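Local coordinates for alpha-l-arabinofuranosidase (Gibberella zeae, PDB 2W5O), which hydrolyses alpha-L-arabinofuranosyl linkages and, as a six-bladed beta-propeller, probably releases arabinobiose from the ends of arabinan chains, at residues Leu84-Gln89 against Pro153-Phe158; Ser114-Thr119 against Glu144-Pro149. All blocks are in the same frame, centred on the assembly; numbering follows the deposited sequence.

Interaction 1: Leu84-Gln89 against Pro153-Phe158; sequences LRYQPQ and PVWEPF. With AHR (alpha-L-arabinofuranose), chain B; AHR (alpha-L-arabinofuranose), chain C.
Gln87 and Glu156 sit abreast on two strands, 87-89 and 154-158, that run nearly parallel, 18° apart with their axes 6.3 Å from each other. The side chain of Gln87 bridges the gap. Its OE1 accepts the backbone N of Glu156 at 2.9 Å, with the donor above the carbonyl plane and a bent N-H angle of 136°. A water gives OE1 a second bond and also donates to Val154 O. A bend at chi2 (131°) swings the amide across the gap, and its NE2, on the other side from OE1, donates to O5 of the chain C arabinose at 3.0 Å. The amide is thus gripped from both ends. At the backbone, Pro157 CD packs on Gln87 O at 3.3 Å, and a second water joins that carbonyl to Pro157 O.

Tyr86 and Trp155 run alongside each other, with Tyr86 CD2 4.0 Å from Trp155 CZ3 at the indole edge. Each ring offers a face to a sugar. C5 of the chain C arabinose lies 3.9 Å above the centre of the Tyr86 ring. C5 of the chain B arabinose lies over the indole of Trp155, whose opposite face carries Pro153 CB and whose NE1 bonds to Gln173. Glu156 OE1 accepts from O2 of the chain B sugar at 2.8 Å and is also bonded to Ser171.

Chain C C1 is joined to chain B O5, which makes a 1,5-linked disaccharide. Glu46, Gln181 and Glu228 also bind the sugars. This is the carbohydrate-binding site of a six-bladed beta-propeller, built where the innermost strands of adjacent blades meet.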
loop_
_atom_site.group_PDB
_atom_site.type_symbol
_atom_site.label_atom_id
_atom_site.label_comp_id
_atom_site.label_asym_id
_atom_site.label_seq_id
_atom_site.Cartn_x
_atom_site.Cartn_y
_atom_site.Cartn_z
ATOM N N LEU A 84 6.254 15.417 -4.806
ATOM C CA LEU A 84 5.934 13.987 -4.581
ATOM C C LEU A 84 4.627 13.985 -3.798
ATOM O O LEU A 84 4.595 14.358 -2.614
ATOM C CB LEU A 84 7.057 13.269 -3.805
ATOM C CG LEU A 84 8.354 13.106 -4.606
ATOM C CD1 LEU A 84 9.433 12.336 -3.822
ATOM C CD2 LEU A 84 8.047 12.444 -5.982
ATOM N N ARG A 85 3.533 13.627 -4.473
ATOM C CA ARG A 85 2.223 14.004 -3.991
ATOM C C ARG A 85 1.365 12.860 -3.466
ATOM O O ARG A 85 0.741 12.984 -2.409
ATOM C CB ARG A 85 1.463 14.732 -5.093
ATOM C CG ARG A 85 0.180 15.511 -4.604
ATOM C CD ARG A 85 -0.428 16.358 -5.737
ATOM N NE ARG A 85 0.578 17.291 -6.278
ATOM C CZ ARG A 85 0.909 18.470 -5.742
ATOM N NH1 ARG A 85 0.338 18.890 -4.609
ATOM N NH2 ARG A 85 1.820 19.238 -6.331
ATOM N N TYR A 86 1.289 11.776 -4.223
ATOM C CA TYR A 86 0.365 10.686 -3.892
ATOM C C TYR A 86 1.018 9.333 -3.692
ATOM O O TYR A 86 2.035 9.022 -4.330
ATOM C CB TYR A 86 -0.718 10.472 -4.982
ATOM C CG TYR A 86 -1.848 11.505 -5.051
ATOM C CD1 TYR A 86 -2.036 12.462 -4.038
ATOM C CD2 TYR A 86 -2.749 11.481 -6.121
ATOM C CE1 TYR A 86 -3.100 13.381 -4.106
ATOM C CE2 TYR A 86 -3.808 12.394 -6.210
ATOM C CZ TYR A 86 -3.971 13.342 -5.200
ATOM O OH TYR A 86 -5.011 14.224 -5.314
ATOM N N GLN A 87 0.380 8.526 -2.843
ATOM C CA GLN A 87 0.533 7.076 -2.816
ATOM C C GLN A 87 2.004 6.620 -2.645
ATOM O O GLN A 87 2.504 5.807 -3.433
ATOM C CB GLN A 87 -0.150 6.449 -4.063
ATOM C CG GLN A 87 -1.679 6.767 -4.149
ATOM C CD GLN A 87 -2.149 7.287 -5.529
ATOM O OE1 GLN A 87 -1.472 7.107 -6.547
ATOM N NE2 GLN A 87 -3.288 7.988 -5.539
ATOM N N PRO A 88 2.686 7.136 -1.582
ATOM C CA PRO A 88 4.067 6.742 -1.205
ATOM C C PRO A 88 4.094 5.265 -0.867
ATOM O O PRO A 88 3.091 4.726 -0.436
ATOM C CB PRO A 88 4.360 7.546 0.065
ATOM C CG PRO A 88 2.976 7.949 0.604
ATOM C CD PRO A 88 2.092 8.108 -0.644
ATOM N N GLN A 89 5.230 4.615 -1.080
ATOM C CA GLN A 89 5.397 3.218 -0.720
ATOM C C GLN A 89 6.874 2.990 -0.348
ATOM O O GLN A 89 7.791 3.320 -1.121
ATOM C CB GLN A 89 4.992 2.304 -1.857
ATOM C CG GLN A 89 5.294 0.820 -1.566
ATOM C CD GLN A 89 4.386 0.282 -0.511
ATOM O OE1 GLN A 89 3.206 0.654 -0.443
ATOM N NE2 GLN A 89 4.915 -0.584 0.347
ATOM N N PRO A 153 -4.781 8.438 -15.791
ATOM C CA PRO A 153 -3.776 8.421 -14.755
ATOM C C PRO A 153 -3.250 7.029 -14.440
ATOM O O PRO A 153 -3.886 6.013 -14.743
ATOM C CB PRO A 153 -4.533 8.958 -13.522
ATOM C CG PRO A 153 -5.909 8.503 -13.778
ATOM C CD PRO A 153 -6.138 8.670 -15.261
ATOM N N VAL A 154 -2.076 7.024 -13.795
ATOM C CA VAL A 154 -1.539 5.861 -13.098
ATOM C C VAL A 154 -1.482 6.166 -11.582
ATOM O O VAL A 154 -1.356 7.344 -11.174
ATOM C CB VAL A 154 -0.134 5.395 -13.642
ATOM C CG1 VAL A 154 -0.242 4.923 -15.099
ATOM C CG2 VAL A 154 0.962 6.519 -13.463
ATOM N N TRP A 155 -1.578 5.120 -10.751
ATOM C CA TRP A 155 -1.579 5.300 -9.297
ATOM C C TRP A 155 -0.982 4.133 -8.479
ATOM O O TRP A 155 -0.918 2.996 -8.939
ATOM C CB TRP A 155 -3.014 5.397 -8.774
ATOM C CG TRP A 155 -4.145 6.026 -9.611
ATOM C CD1 TRP A 155 -4.933 5.413 -10.532
ATOM C CD2 TRP A 155 -4.648 7.356 -9.477
ATOM N NE1 TRP A 155 -5.888 6.299 -11.005
ATOM C CE2 TRP A 155 -5.742 7.482 -10.340
ATOM C CE3 TRP A 155 -4.267 8.450 -8.716
ATOM C CZ2 TRP A 155 -6.453 8.661 -10.472
ATOM C CZ3 TRP A 155 -4.983 9.619 -8.850
ATOM C CH2 TRP A 155 -6.067 9.709 -9.705
ATOM N N GLU A 156 -0.631 4.410 -7.221
ATOM C CA GLU A 156 -0.576 3.359 -6.206
ATOM C C GLU A 156 0.487 2.275 -6.379
ATOM O O GLU A 156 0.172 1.081 -6.421
ATOM C CB GLU A 156 -1.999 2.750 -6.087
ATOM C CG GLU A 156 -3.012 3.764 -5.545
ATOM C CD GLU A 156 -4.452 3.543 -6.024
ATOM O OE1 GLU A 156 -4.695 2.647 -6.864
ATOM O OE2 GLU A 156 -5.333 4.298 -5.561
ATOM N N PRO A 157 1.781 2.668 -6.409
ATOM C CA PRO A 157 2.839 1.646 -6.555
ATOM C C PRO A 157 2.989 0.719 -5.375
ATOM O O PRO A 157 2.787 1.103 -4.229
ATOM C CB PRO A 157 4.126 2.466 -6.695
ATOM C CG PRO A 157 3.806 3.790 -6.029
ATOM C CD PRO A 157 2.327 4.034 -6.240
ATOM N N PHE A 158 3.319 -0.522 -5.660
ATOM C CA PHE A 158 3.600 -1.481 -4.600
ATOM C C PHE A 158 4.754 -2.361 -5.095
ATOM O O PHE A 158 4.684 -2.899 -6.216
ATOM C CB PHE A 158 2.385 -2.360 -4.268
ATOM C CG PHE A 158 2.655 -3.315 -3.110
ATOM C CD1 PHE A 158 2.455 -2.902 -1.800
ATOM C CD2 PHE A 158 3.204 -4.590 -3.338
ATOM C CE1 PHE A 158 2.742 -3.772 -0.713
ATOM C CE2 PHE A 158 3.508 -5.445 -2.281
ATOM C CZ PHE A 158 3.278 -5.043 -0.957
HETATM O O5 AHR B . -7.838 8.223 -6.323
HETATM C C5 AHR B . -7.177 7.100 -6.884
HETATM C C4 AHR B . -8.211 6.014 -6.897
HETATM O O4 AHR B . -8.246 5.453 -5.574
HETATM C C3 AHR B . -7.779 4.891 -7.826
HETATM O O3 AHR B . -8.293 5.130 -9.123
HETATM C C2 AHR B . -8.347 3.650 -7.133
HETATM O O2 AHR B . -7.448 2.571 -7.446
HETATM C C1 AHR B . -8.441 4.033 -5.630
HETATM O O1 AHR B . -9.578 3.747 -4.772
HETATM O O5 AHR C . -4.270 8.744 -2.761
HETATM C C5 AHR C . -5.033 9.951 -2.889
HETATM C C4 AHR C . -6.321 9.641 -3.660
HETATM O O4 AHR C . -6.032 9.098 -4.951
HETATM C C3 AHR C . -7.129 10.890 -4.019
HETATM O O3 AHR C . -7.901 11.321 -2.902
HETATM C C2 AHR C . -8.011 10.423 -5.176
HETATM O O2 AHR C . -8.464 11.469 -6.064
HETATM C C1 AHR C . -7.116 9.394 -5.863
HETATM O O HOH W 1 -0.811 8.819 -8.880
HETATM O O HOH W 2 1.321 3.215 -3.218
#

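Interaction 2: Ser114-Thr119 against Glu144-Pro149; sequences SDLSET and EALPNP. With AHR (alpha-L-arabinofuranose), chain B.
Leu116 O takes a hydrogen bond from Ala145 N at 2.7 Å, nearly straight at 165°, and this backbone bond ties the two loops together. The next residue back adds weaker support. Glu144 CA approaches both Leu116 O and Ser117 O in CA-H...O contacts, and Glu144 CG lies 3.4 Å from Leu116 O before the extended chain runs on.

Apolar contacts add to the bond. Thr119 CG2 presses on the Ala145 methyl CB at 3.4 Å, closer than two methyls normally pack. The torsion chi1 of 41° places CG2 beside the backbone N, and OG1 bonds to Gly143 O, with Val154 N a probable second partner. Looser contacts come from Leu116: its CB meets Ala145 CB, and its CD1 touches Leu146 CD2, both at 4.3 Å.

Local turns shape both loops. Asp115 OD1 accepts the backbone N of Ser117, which makes an Asx turn, and takes the Ser117 hydroxyl OG at 2.6 Å from the same face of the carboxylate. Across the contact, an inverse gamma turn at Ala145 is closed by Leu146 N on Glu144 O at 2.8 Å. Pro147 forms a second such turn, and its CB lies 3.6 Å from O3 of the chain B arabinose.

The 114-119 loop joins strands 105-111 and 119-126 of one propeller blade. The 144-149 loop leaves the outermost strand of that blade, 134-142, for the innermost strand of the next, 154-162. Leu116 leans on Arg85 of strand 84-85, while Ala145 and Pro147 both pack on Trp155 of strand 154-162.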
loop_
_atom_site.group_PDB
_atom_site.type_symbol
_atom_site.label_atom_id
_atom_site.label_comp_id
_atom_site.label_asym_id
_atom_site.label_seq_id
_atom_site.Cartn_x
_atom_site.Cartn_y
_atom_site.Cartn_z
ATOM N N SER A 114 0.637 20.521 -9.013
ATOM C CA SER A 114 -0.443 20.983 -8.162
ATOM C C SER A 114 -1.773 20.996 -8.859
ATOM O O SER A 114 -2.800 20.865 -8.198
ATOM C CB SER A 114 -0.191 22.432 -7.718
ATOM O OG SER A 114 1.005 22.488 -6.984
ATOM N N ASP A 115 -1.762 21.224 -10.181
ATOM C CA ASP A 115 -3.000 21.243 -10.953
ATOM C C ASP A 115 -3.545 19.840 -11.329
ATOM O O ASP A 115 -4.611 19.739 -11.923
ATOM C CB ASP A 115 -2.891 22.163 -12.162
ATOM C CG ASP A 115 -2.111 21.547 -13.346
ATOM O OD1 ASP A 115 -1.368 20.535 -13.211
ATOM O OD2 ASP A 115 -2.287 22.096 -14.451
ATOM N N LEU A 116 -2.827 18.791 -10.918
ATOM C CA LEU A 116 -3.266 17.398 -11.039
ATOM C C LEU A 116 -3.312 16.929 -12.489
ATOM O O LEU A 116 -3.976 15.934 -12.799
ATOM C CB LEU A 116 -4.646 17.221 -10.382
ATOM C CG LEU A 116 -4.832 17.584 -8.892
ATOM C CD1 LEU A 116 -6.177 17.123 -8.375
ATOM C CD2 LEU A 116 -3.703 17.043 -7.986
ATOM N N SER A 117 -2.612 17.641 -13.375
ATOM C CA SER A 117 -2.757 17.414 -14.825
ATOM C C SER A 117 -2.026 16.151 -15.304
ATOM O O SER A 117 -2.282 15.665 -16.393
ATOM C CB SER A 117 -2.252 18.631 -15.621
ATOM O OG SER A 117 -0.936 18.978 -15.241
ATOM N N GLU A 118 -1.084 15.649 -14.504
ATOM C CA GLU A 118 -0.308 14.432 -14.888
ATOM C C GLU A 118 0.016 13.560 -13.677
ATOM O O GLU A 118 -0.057 14.042 -12.529
ATOM C CB GLU A 118 1.001 14.826 -15.582
ATOM C CG GLU A 118 0.826 15.798 -16.752
ATOM C CD GLU A 118 2.099 15.957 -17.550
ATOM O OE1 GLU A 118 2.580 14.950 -18.126
ATOM O OE2 GLU A 118 2.614 17.094 -17.591
ATOM N N THR A 119 0.363 12.294 -13.919
ATOM C CA THR A 119 0.807 11.389 -12.852
ATOM C C THR A 119 2.096 10.681 -13.279
ATOM O O THR A 119 2.228 10.247 -14.447
ATOM C CB THR A 119 -0.272 10.342 -12.566
ATOM O OG1 THR A 119 -0.814 9.913 -13.825
ATOM C CG2 THR A 119 -1.405 10.962 -11.711
ATOM N N GLU A 144 -4.337 12.740 -16.194
ATOM C CA GLU A 144 -4.869 13.605 -15.157
ATOM C C GLU A 144 -5.219 12.852 -13.884
ATOM O O GLU A 144 -5.900 11.827 -13.913
ATOM C CB GLU A 144 -6.108 14.317 -15.695
ATOM C CG GLU A 144 -6.719 15.290 -14.675
ATOM C CD GLU A 144 -7.884 16.050 -15.254
ATOM O OE1 GLU A 144 -8.457 16.882 -14.528
ATOM O OE2 GLU A 144 -8.221 15.812 -16.437
ATOM N N ALA A 145 -4.765 13.372 -12.755
ATOM C CA ALA A 145 -4.929 12.633 -11.523
ATOM C C ALA A 145 -6.325 12.761 -10.904
ATOM O O ALA A 145 -6.433 13.206 -9.756
ATOM C CB ALA A 145 -3.848 13.041 -10.528
ATOM N N LEU A 146 -7.377 12.340 -11.619
ATOM C CA LEU A 146 -8.716 12.209 -11.038
ATOM C C LEU A 146 -9.218 10.810 -11.419
ATOM O O LEU A 146 -9.019 10.386 -12.559
ATOM C CB LEU A 146 -9.648 13.272 -11.643
ATOM C CG LEU A 146 -9.301 14.721 -11.276
ATOM C CD1 LEU A 146 -10.119 15.718 -12.116
ATOM C CD2 LEU A 146 -9.561 14.929 -9.776
ATOM N N PRO A 147 -9.837 10.083 -10.474
ATOM C CA PRO A 147 -10.208 8.711 -10.779
ATOM C C PRO A 147 -11.516 8.688 -11.568
ATOM O O PRO A 147 -12.521 8.163 -11.098
ATOM C CB PRO A 147 -10.395 8.087 -9.395
ATOM C CG PRO A 147 -10.981 9.242 -8.567
ATOM C CD PRO A 147 -10.248 10.486 -9.106
ATOM N N ASN A 148 -11.508 9.272 -12.755
ATOM C CA ASN A 148 -12.714 9.305 -13.559
ATOM C C ASN A 148 -12.544 8.463 -14.818
ATOM O O ASN A 148 -11.505 8.507 -15.466
ATOM C CB ASN A 148 -13.029 10.733 -13.993
ATOM C CG ASN A 148 -13.263 11.678 -12.822
ATOM O OD1 ASN A 148 -13.522 11.267 -11.690
ATOM N ND2 ASN A 148 -13.170 12.966 -13.103
ATOM N N PRO A 149 -13.585 7.731 -15.192
ATOM C CA PRO A 149 -13.502 6.938 -16.418
ATOM C C PRO A 149 -13.127 7.810 -17.589
ATOM O O PRO A 149 -13.708 8.883 -17.763
ATOM C CB PRO A 149 -14.924 6.445 -16.612
ATOM C CG PRO A 149 -15.523 6.483 -15.213
ATOM C CD PRO A 149 -14.911 7.680 -14.560
HETATM O O5 AHR B . -7.838 8.223 -6.323
HETATM C C5 AHR B . -7.177 7.100 -6.884
HETATM C C4 AHR B . -8.211 6.014 -6.897
HETATM O O4 AHR B . -8.246 5.453 -5.574
HETATM C C3 AHR B . -7.779 4.891 -7.826
HETATM O O3 AHR B . -8.293 5.130 -9.123
HETATM C C2 AHR B . -8.347 3.650 -7.133
HETATM O O2 AHR B . -7.448 2.571 -7.446
HETATM C C1 AHR B . -8.441 4.033 -5.630
HETATM O O1 AHR B . -9.578 3.747 -4.772
#

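Interaction 1 is a buried contact near the centre of the chain, between the innermost strands of adjacent blades. Interaction 2 is partly buried and lies farther out, among loops that join strands. The first relies on polar side chains, waters and aromatic faces turned to sugar. The second relies on backbone bonding and small apolar contacts. Their centres are 12 Å apart, and they meet where the 114-119 and 144-149 loops pack on the 153-158 segment. Both also touch the chain B arabinose, the first with a ring face and a carboxylate, the second with a proline side chain. The 144-149 loop therefore borders the sugar site that the inner strands form.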